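Local structure of cellobiose 2-epimerase (5ZIG) at residues A[257-262]-A[318-323]; A[280-285]-A[330-335]; A[290-295]-A[338-343]. The protein probably catalyses the reversible epimerization of cellobiose to 4-O-beta-D-glucopyranosyl-D-mannose, as a member of the N-acylglucosamine 2-epimerase family. All coordinates share one frame; numbering follows the deposited sequence.

Contact 1 (A[257-262]-A[318-323])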
# COMPACT_ATOMS: atom_id res chain seq x y z
N ALA A 257 1.22 2.51 -8.61
CA ALA A 257 2.63 2.37 -8.96
C ALA A 257 3.23 3.71 -9.40
O ALA A 257 4.39 3.99 -9.09
CB ALA A 257 2.82 1.32 -10.04
N THR A 258 2.45 4.55 -10.09
CA THR A 258 3.01 5.80 -10.59
C THR A 258 3.60 6.63 -9.46
O THR A 258 4.71 7.15 -9.59
CB THR A 258 1.96 6.62 -11.35
OG1 THR A 258 0.93 7.01 -10.44
CG2 THR A 258 1.37 5.80 -12.49
N TRP A 259 2.91 6.73 -8.32
CA TRP A 259 3.49 7.57 -7.30
C TRP A 259 4.52 6.84 -6.44
O TRP A 259 5.51 7.47 -6.05
CB TRP A 259 2.41 8.24 -6.45
CG TRP A 259 1.62 7.43 -5.48
CD1 TRP A 259 0.46 6.74 -5.73
CD2 TRP A 259 1.85 7.32 -4.07
NE1 TRP A 259 -0.01 6.19 -4.58
CE2 TRP A 259 0.82 6.53 -3.54
CE3 TRP A 259 2.84 7.83 -3.21
CZ2 TRP A 259 0.75 6.21 -2.19
CZ3 TRP A 259 2.76 7.52 -1.87
CH2 TRP A 259 1.72 6.71 -1.37
N LEU A 260 4.32 5.54 -6.15
CA LEU A 260 5.39 4.77 -5.50
C LEU A 260 6.65 4.74 -6.35
O LEU A 260 7.76 4.86 -5.83
CB LEU A 260 4.93 3.35 -5.18
CG LEU A 260 4.04 3.27 -3.93
CD1 LEU A 260 3.49 1.88 -3.74
CD2 LEU A 260 4.83 3.73 -2.71
N LEU A 261 6.50 4.59 -7.67
CA LEU A 261 7.66 4.63 -8.55
C LEU A 261 8.33 5.99 -8.48
O LEU A 261 9.56 6.09 -8.39
CB LEU A 261 7.25 4.30 -9.98
CG LEU A 261 7.26 2.85 -10.49
CD1 LEU A 261 6.52 1.92 -9.59
CD2 LEU A 261 6.67 2.83 -11.88
N THR A 262 7.52 7.06 -8.52
CA THR A 262 8.03 8.42 -8.37
C THR A 262 8.84 8.58 -7.09
O THR A 262 9.96 9.10 -7.12
CB THR A 262 6.88 9.45 -8.42
OG1 THR A 262 6.30 9.51 -9.74
CG2 THR A 262 7.38 10.81 -8.00
N GLN A 318 -9.63 3.90 -4.86
CA GLN A 318 -10.02 5.29 -4.88
C GLN A 318 -8.98 6.08 -4.14
O GLN A 318 -8.56 7.11 -4.60
CB GLN A 318 -11.43 5.51 -4.31
CG GLN A 318 -12.48 4.60 -4.85
CD GLN A 318 -12.46 4.38 -6.35
OE1 GLN A 318 -12.43 5.27 -7.11
NE2 GLN A 318 -12.54 3.13 -6.74
N ALA A 319 -8.59 5.56 -3.00
CA ALA A 319 -7.60 6.16 -2.19
C ALA A 319 -6.32 6.35 -2.98
O ALA A 319 -5.78 7.40 -3.00
CB ALA A 319 -7.34 5.35 -0.97
N GLU A 320 -5.88 5.30 -3.64
CA GLU A 320 -4.63 5.41 -4.38
C GLU A 320 -4.77 6.31 -5.59
O GLU A 320 -3.81 6.97 -6.00
CB GLU A 320 -4.14 4.03 -4.82
CG GLU A 320 -3.74 3.14 -3.67
CD GLU A 320 -2.72 3.79 -2.80
OE1 GLU A 320 -1.94 4.61 -3.34
OE2 GLU A 320 -2.71 3.51 -1.59
N ALA A 321 -5.95 6.31 -6.21
CA ALA A 321 -6.19 7.23 -7.31
C ALA A 321 -6.09 8.68 -6.84
O ALA A 321 -5.58 9.53 -7.57
CB ALA A 321 -7.55 6.94 -7.95
N PHE A 322 -6.50 8.95 -5.60
CA PHE A 322 -6.34 10.29 -5.04
C PHE A 322 -4.86 10.69 -4.94
O PHE A 322 -4.44 11.73 -5.46
CB PHE A 322 -7.02 10.35 -3.66
CG PHE A 322 -6.87 11.64 -2.96
CD1 PHE A 322 -7.43 12.81 -3.50
CD2 PHE A 322 -6.20 11.72 -1.75
CE1 PHE A 322 -7.30 14.02 -2.85
CE2 PHE A 322 -6.05 12.93 -1.09
CZ PHE A 322 -6.61 14.09 -1.64
N VAL A 323 -4.03 9.86 -4.29
CA VAL A 323 -2.61 10.20 -4.15
C VAL A 323 -1.95 10.25 -5.52
O VAL A 323 -1.12 11.13 -5.79
CB VAL A 323 -1.90 9.21 -3.22
CG1 VAL A 323 -0.48 9.67 -2.97
CG2 VAL A 323 -2.65 9.13 -1.90

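Contact 2 (A[280-285]-A[330-335])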
# COMPACT_ATOMS: atom_id res chain seq x y z
N TRP A 280 8.16 7.86 -19.37
CA TRP A 280 7.67 6.52 -19.07
C TRP A 280 6.33 6.57 -18.36
O TRP A 280 5.36 5.91 -18.77
CB TRP A 280 8.70 5.79 -18.22
CG TRP A 280 8.26 4.48 -17.66
CD1 TRP A 280 7.36 3.63 -18.20
CD2 TRP A 280 8.73 3.86 -16.45
NE1 TRP A 280 7.22 2.51 -17.40
CE2 TRP A 280 8.07 2.63 -16.33
CE3 TRP A 280 9.67 4.22 -15.48
CZ2 TRP A 280 8.30 1.74 -15.26
CZ3 TRP A 280 9.90 3.34 -14.41
CH2 TRP A 280 9.22 2.13 -14.31
N ILE A 281 6.25 7.35 -17.29
CA ILE A 281 5.11 7.26 -16.38
C ILE A 281 3.91 8.02 -16.91
O ILE A 281 2.76 7.66 -16.62
CB ILE A 281 5.57 7.74 -14.99
CG1 ILE A 281 6.20 6.59 -14.22
CG2 ILE A 281 4.44 8.37 -14.18
CD1 ILE A 281 5.24 5.46 -13.92
N ARG A 282 4.13 9.06 -17.73
CA ARG A 282 3.03 9.92 -18.17
C ARG A 282 1.91 9.15 -18.85
O ARG A 282 0.74 9.35 -18.49
CB ARG A 282 3.58 11.02 -19.08
CG ARG A 282 2.74 12.31 -19.08
CD ARG A 282 2.97 13.16 -20.31
NE ARG A 282 3.69 14.39 -20.01
CZ ARG A 282 3.12 15.58 -19.82
NH1 ARG A 282 1.80 15.71 -19.92
NH2 ARG A 282 3.87 16.64 -19.54
N PRO A 283 2.16 8.26 -19.83
CA PRO A 283 1.04 7.56 -20.46
C PRO A 283 0.29 6.63 -19.51
O PRO A 283 -0.90 6.41 -19.73
CB PRO A 283 1.71 6.78 -21.59
CG PRO A 283 3.10 6.65 -21.17
CD PRO A 283 3.44 7.91 -20.47
N VAL A 284 0.94 6.09 -18.48
CA VAL A 284 0.21 5.33 -17.47
C VAL A 284 -0.77 6.24 -16.75
O VAL A 284 -1.93 5.88 -16.52
CB VAL A 284 1.21 4.66 -16.49
CG1 VAL A 284 0.49 3.94 -15.34
CG2 VAL A 284 2.09 3.68 -17.23
N MET A 285 -0.33 7.45 -16.42
CA MET A 285 -1.19 8.43 -15.76
C MET A 285 -2.33 8.88 -16.67
O MET A 285 -3.48 9.00 -16.22
CB MET A 285 -0.37 9.63 -15.31
CG MET A 285 0.22 9.52 -13.93
SD MET A 285 -1.03 9.10 -12.70
CE MET A 285 -2.36 10.24 -13.08
N SER A 330 2.03 17.40 -9.49
CA SER A 330 3.36 17.85 -9.11
C SER A 330 4.41 17.46 -10.14
O SER A 330 5.43 18.13 -10.27
CB SER A 330 3.74 17.29 -7.75
OG SER A 330 2.85 17.77 -6.75
N LEU A 331 4.17 16.38 -10.89
CA LEU A 331 5.15 15.94 -11.88
C LEU A 331 5.02 16.73 -13.17
O LEU A 331 6.04 17.16 -13.74
CB LEU A 331 4.97 14.45 -12.18
CG LEU A 331 5.55 13.42 -11.23
CD1 LEU A 331 5.39 12.04 -11.84
CD2 LEU A 331 7.02 13.71 -10.91
N PHE A 332 3.80 16.92 -13.67
CA PHE A 332 3.59 17.47 -15.00
C PHE A 332 2.91 18.83 -14.98
O PHE A 332 2.71 19.43 -16.04
CB PHE A 332 2.79 16.47 -15.84
CG PHE A 332 3.41 15.09 -15.91
CD1 PHE A 332 4.55 14.87 -16.68
CD2 PHE A 332 2.88 14.03 -15.18
CE1 PHE A 332 5.14 13.60 -16.74
CE2 PHE A 332 3.46 12.77 -15.23
CZ PHE A 332 4.60 12.56 -16.01
N GLU A 333 2.54 19.33 -13.80
CA GLU A 333 2.01 20.68 -13.62
C GLU A 333 0.80 20.93 -14.52
O GLU A 333 0.62 22.02 -15.08
CB GLU A 333 3.10 21.72 -13.86
CG GLU A 333 4.40 21.42 -13.12
CD GLU A 333 5.44 22.51 -13.31
OE1 GLU A 333 5.56 23.38 -12.42
OE2 GLU A 333 6.12 22.50 -14.36
N GLU A 334 -0.04 19.91 -14.67
CA GLU A 334 -1.27 20.04 -15.44
C GLU A 334 -2.45 20.04 -14.47
O GLU A 334 -2.80 18.98 -13.94
CB GLU A 334 -1.40 18.92 -16.47
CG GLU A 334 -0.44 19.08 -17.65
CD GLU A 334 -0.64 18.03 -18.72
OE1 GLU A 334 -1.09 16.91 -18.38
OE2 GLU A 334 -0.34 18.31 -19.91
N PRO A 335 -3.07 21.20 -14.22
CA PRO A 335 -4.07 21.28 -13.15
C PRO A 335 -5.23 20.31 -13.29
O PRO A 335 -5.91 20.05 -12.30
CB PRO A 335 -4.56 22.74 -13.25
CG PRO A 335 -3.43 23.46 -13.87
CD PRO A 335 -2.90 22.50 -14.89
O HOH W 1 -0.28 14.15 -18.81

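Contact 3 (A[290-295]-A[338-343])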
# COMPACT_ATOMS: atom_id res chain seq x y z
N ARG A 290 -8.13 9.02 -18.21
CA ARG A 290 -9.17 8.72 -19.18
C ARG A 290 -10.10 7.62 -18.68
O ARG A 290 -11.31 7.66 -18.95
CB ARG A 290 -8.56 8.33 -20.53
CG ARG A 290 -8.05 9.52 -21.36
CD ARG A 290 -7.58 9.08 -22.75
NE ARG A 290 -6.56 8.03 -22.70
CZ ARG A 290 -5.26 8.22 -22.93
NH1 ARG A 290 -4.80 9.42 -23.23
NH2 ARG A 290 -4.42 7.20 -22.85
N ALA A 291 -9.58 6.64 -17.94
CA ALA A 291 -10.44 5.62 -17.35
C ALA A 291 -11.38 6.22 -16.30
O ALA A 291 -12.51 5.75 -16.16
CB ALA A 291 -9.59 4.50 -16.72
N LEU A 292 -10.93 7.24 -15.56
CA LEU A 292 -11.82 7.89 -14.60
C LEU A 292 -12.94 8.63 -15.33
O LEU A 292 -14.08 8.68 -14.85
CB LEU A 292 -11.02 8.87 -13.73
CG LEU A 292 -11.75 9.40 -12.49
CD1 LEU A 292 -11.55 8.46 -11.34
CD2 LEU A 292 -11.25 10.80 -12.13
N ASP A 293 -12.62 9.19 -16.49
CA ASP A 293 -13.61 9.90 -17.29
C ASP A 293 -14.61 8.92 -17.91
O ASP A 293 -15.82 9.09 -17.75
CB ASP A 293 -12.90 10.73 -18.36
CG ASP A 293 -12.43 12.07 -17.82
OD1 ASP A 293 -12.85 12.45 -16.71
OD2 ASP A 293 -11.63 12.74 -18.50
N THR A 294 -14.11 7.89 -18.60
CA THR A 294 -15.00 6.86 -19.13
C THR A 294 -15.95 6.32 -18.06
O THR A 294 -17.14 6.12 -18.33
CB THR A 294 -14.19 5.69 -19.71
OG1 THR A 294 -13.45 6.13 -20.86
CG2 THR A 294 -15.12 4.54 -20.13
N HIS A 295 -15.44 6.09 -16.86
CA HIS A 295 -16.20 5.43 -15.81
C HIS A 295 -16.84 6.41 -14.84
O HIS A 295 -17.24 6.00 -13.74
CB HIS A 295 -15.31 4.43 -15.06
CG HIS A 295 -15.08 3.16 -15.81
ND1 HIS A 295 -13.97 2.95 -16.61
CD2 HIS A 295 -15.83 2.04 -15.92
CE1 HIS A 295 -14.04 1.75 -17.17
NE2 HIS A 295 -15.16 1.18 -16.76
N LEU A 338 -5.43 17.73 -10.70
CA LEU A 338 -6.05 18.14 -9.44
C LEU A 338 -7.57 18.04 -9.51
O LEU A 338 -8.22 17.67 -8.52
CB LEU A 338 -5.62 19.56 -9.08
CG LEU A 338 -4.14 19.78 -8.74
CD1 LEU A 338 -3.85 21.23 -8.37
CD2 LEU A 338 -3.69 18.82 -7.63
N ASP A 339 -8.16 18.39 -10.66
CA ASP A 339 -9.60 18.19 -10.86
C ASP A 339 -9.97 16.74 -10.57
O ASP A 339 -10.96 16.45 -9.88
CB ASP A 339 -10.01 18.56 -12.29
CG ASP A 339 -9.85 20.05 -12.61
OD1 ASP A 339 -9.95 20.88 -11.69
OD2 ASP A 339 -9.61 20.39 -13.79
N HIS A 340 -9.17 15.82 -11.10
CA HIS A 340 -9.41 14.40 -10.93
C HIS A 340 -9.32 14.00 -9.46
O HIS A 340 -10.25 13.41 -8.91
CB HIS A 340 -8.41 13.63 -11.81
CG HIS A 340 -8.68 13.80 -13.29
ND1 HIS A 340 -9.95 13.89 -13.82
CD2 HIS A 340 -7.83 13.89 -14.34
CE1 HIS A 340 -9.87 14.01 -15.13
NE2 HIS A 340 -8.60 14.01 -15.48
N ALA A 341 -8.21 14.35 -8.79
CA ALA A 341 -8.08 14.11 -7.36
C ALA A 341 -9.29 14.61 -6.58
O ALA A 341 -9.91 13.87 -5.81
CB ALA A 341 -6.81 14.77 -6.82
N CYS A 342 -9.62 15.90 -6.75
CA CYS A 342 -10.81 16.44 -6.11
C CYS A 342 -12.04 15.59 -6.40
O CYS A 342 -12.82 15.29 -5.50
CB CYS A 342 -11.04 17.90 -6.54
SG CYS A 342 -9.69 19.10 -6.18
N THR A 343 -12.22 15.18 -7.66
CA THR A 343 -13.35 14.33 -8.03
C THR A 343 -13.34 13.02 -7.27
O THR A 343 -14.37 12.57 -6.76
CB THR A 343 -13.35 14.08 -9.54
OG1 THR A 343 -13.70 15.28 -10.23
CG2 THR A 343 -14.33 12.97 -9.92

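Contact 1 (A[257-262]-A[318-323])
The indole of Trp259 meets two residues of 318-323 in two different ways, Glu320 at its edge and Val323 over one face. At the edge, Trp259 NE1 donates a hydrogen bond of 2.8 Å to Glu320 OE1. The carboxylate lies almost in the indole plane, the two planes being 7° apart, and the N-H meets the oxygen nearly along its C-O axis, although the bond bends to 146° at the hydrogen. Over the face, Val323 CG1 sits 3.5 Å from the centroid of the six-membered ring of Trp259, a CH-pi contact. With CG of Trp259 set between the backbone N and the carbonyl carbon (chi1 72°), the ring is turned to serve both partners. Tryptophan suits the place because it joins a broad apolar face to one edge N-H. A leucine here would probably leave Glu320 OE1 without this donor and open a gap beside Val323 CG1. Glu320 bends at chi2, and its other oxygen, OE2, is held by Arg388 in a salt bridge and by His385 in a hydrogen bond, so both oxygens of this buried carboxylate are engaged. The contact thus joins helices 251-269 and 315-332 next to helix 384-402, whose Arg388, Glu392 and Arg396 touch Trp259, while helix 275-294 packs against Thr258, Leu261 and Thr262.

Contact 2 (A[280-285]-A[330-335])
Arg282 lies along the ring of Phe332, the two side chains running past each other in opposite directions, and this is the tight part of the contact. Arg282 CG stands over the ring face, 3.7 Å from the centroid of Phe332, in a CH-pi contact. Farther out, Arg282 NH2 comes within 3.4 Å of Phe332 CD1, but the guanidinium and ring planes are 49° apart, so the charged group leans over the ring and does not stack flat on it. The first torsion of Arg282 sets CG anti to the backbone N (chi1 -153°) and a bend at chi3 then brings the guanidinium over the CB side of the ring. The other face of Phe332 is covered by CB of its neighbour Leu331, whose CD1 lies a loose 4.5 Å from Ile281 CG2.

The solvent side is slacker. Helix 315-332 ends at Phe332, Glu333 takes a positive phi, and the chain turns to present Glu334. Arg282 NH1 and Glu334 OE2, 3.4 Å apart, form a salt bridge with a weak hydrogen bond. The guanidinium and carboxylate planes stand 82° apart, so NH1 alone engages, not a two-pronged pair. A water donates to Glu334 OE1 at 2.9 Å and accepts weakly from Arg282 NH1. Arginine therefore does double duty, its methylenes shielding an aromatic ring while NH1 turns to a long, water-assisted ion pair that probably adds only modestly to the apolar hold.

Contact 3 (A[290-295]-A[338-343])
Leu292 and His340 supply most of the apolar packing between these helices. CD2 of Leu292 lies 3.8 Å from His340 ND1 and approaches the imidazole obliquely, also resting near His340 CB. The leucine projects its branch across because CG is anti to the backbone N (chi1 -167°). The same methyl also makes a looser touch, Leu292 CD2 being 4.4 Å from Thr343 CG2. A leucine and the methyl of a threonine fit a boundary where one side is buried and the other nears solvent. His340 also meets the Phe325 ring of helix 315-332.

The second kind is a polar approach without a hydrogen bond. Asp293 OD1 comes to 3.7 Å from His340 CE1, with carboxylate and ring planes 67° apart. An acidic neighbour might favour a protonated imidazole slightly, but Asp293 OD2 is already in a salt bridge with Arg336, which would probably temper the effect.

No hydrogen bond crosses the contact; at the end of helix 275-294, His295 sends both its backbone N and its ND1 to Ala291 O, the ring bond measuring 3.2 Å from His295 ND1 to Ala291 O.

The axes of 290-294 and 338-343 pass 11.3 Å apart at 50°, the helices running in broadly the same direction; this spacious side-by-side packing is consistent with neighbouring outer helices of the (alpha/alpha)6 barrel of this family.

Contact 1 is buried, its centre about 9 Å from the centre of the chain; contact 2 is a surface contact and contact 3 partly buried, their centres about 20 and 21 Å from it. Helix 315-332 serves contacts 1 and 2, and helix 275-294 serves contacts 2 and 3, so the three are linked in series through shared helices. Contacts 1 and 2 touch directly, Thr258 packing on Val284 and Leu261 on Trp280, while contact 1 meets contact 3 through Phe322 and Ala341. The chemistry differs with place: the buried carboxylate of contact 1 accepts a short hydrogen bond from an indole N-H, contact 2 pairs its charges weakly with water's help, and contact 3 has no hydrogen bond across it.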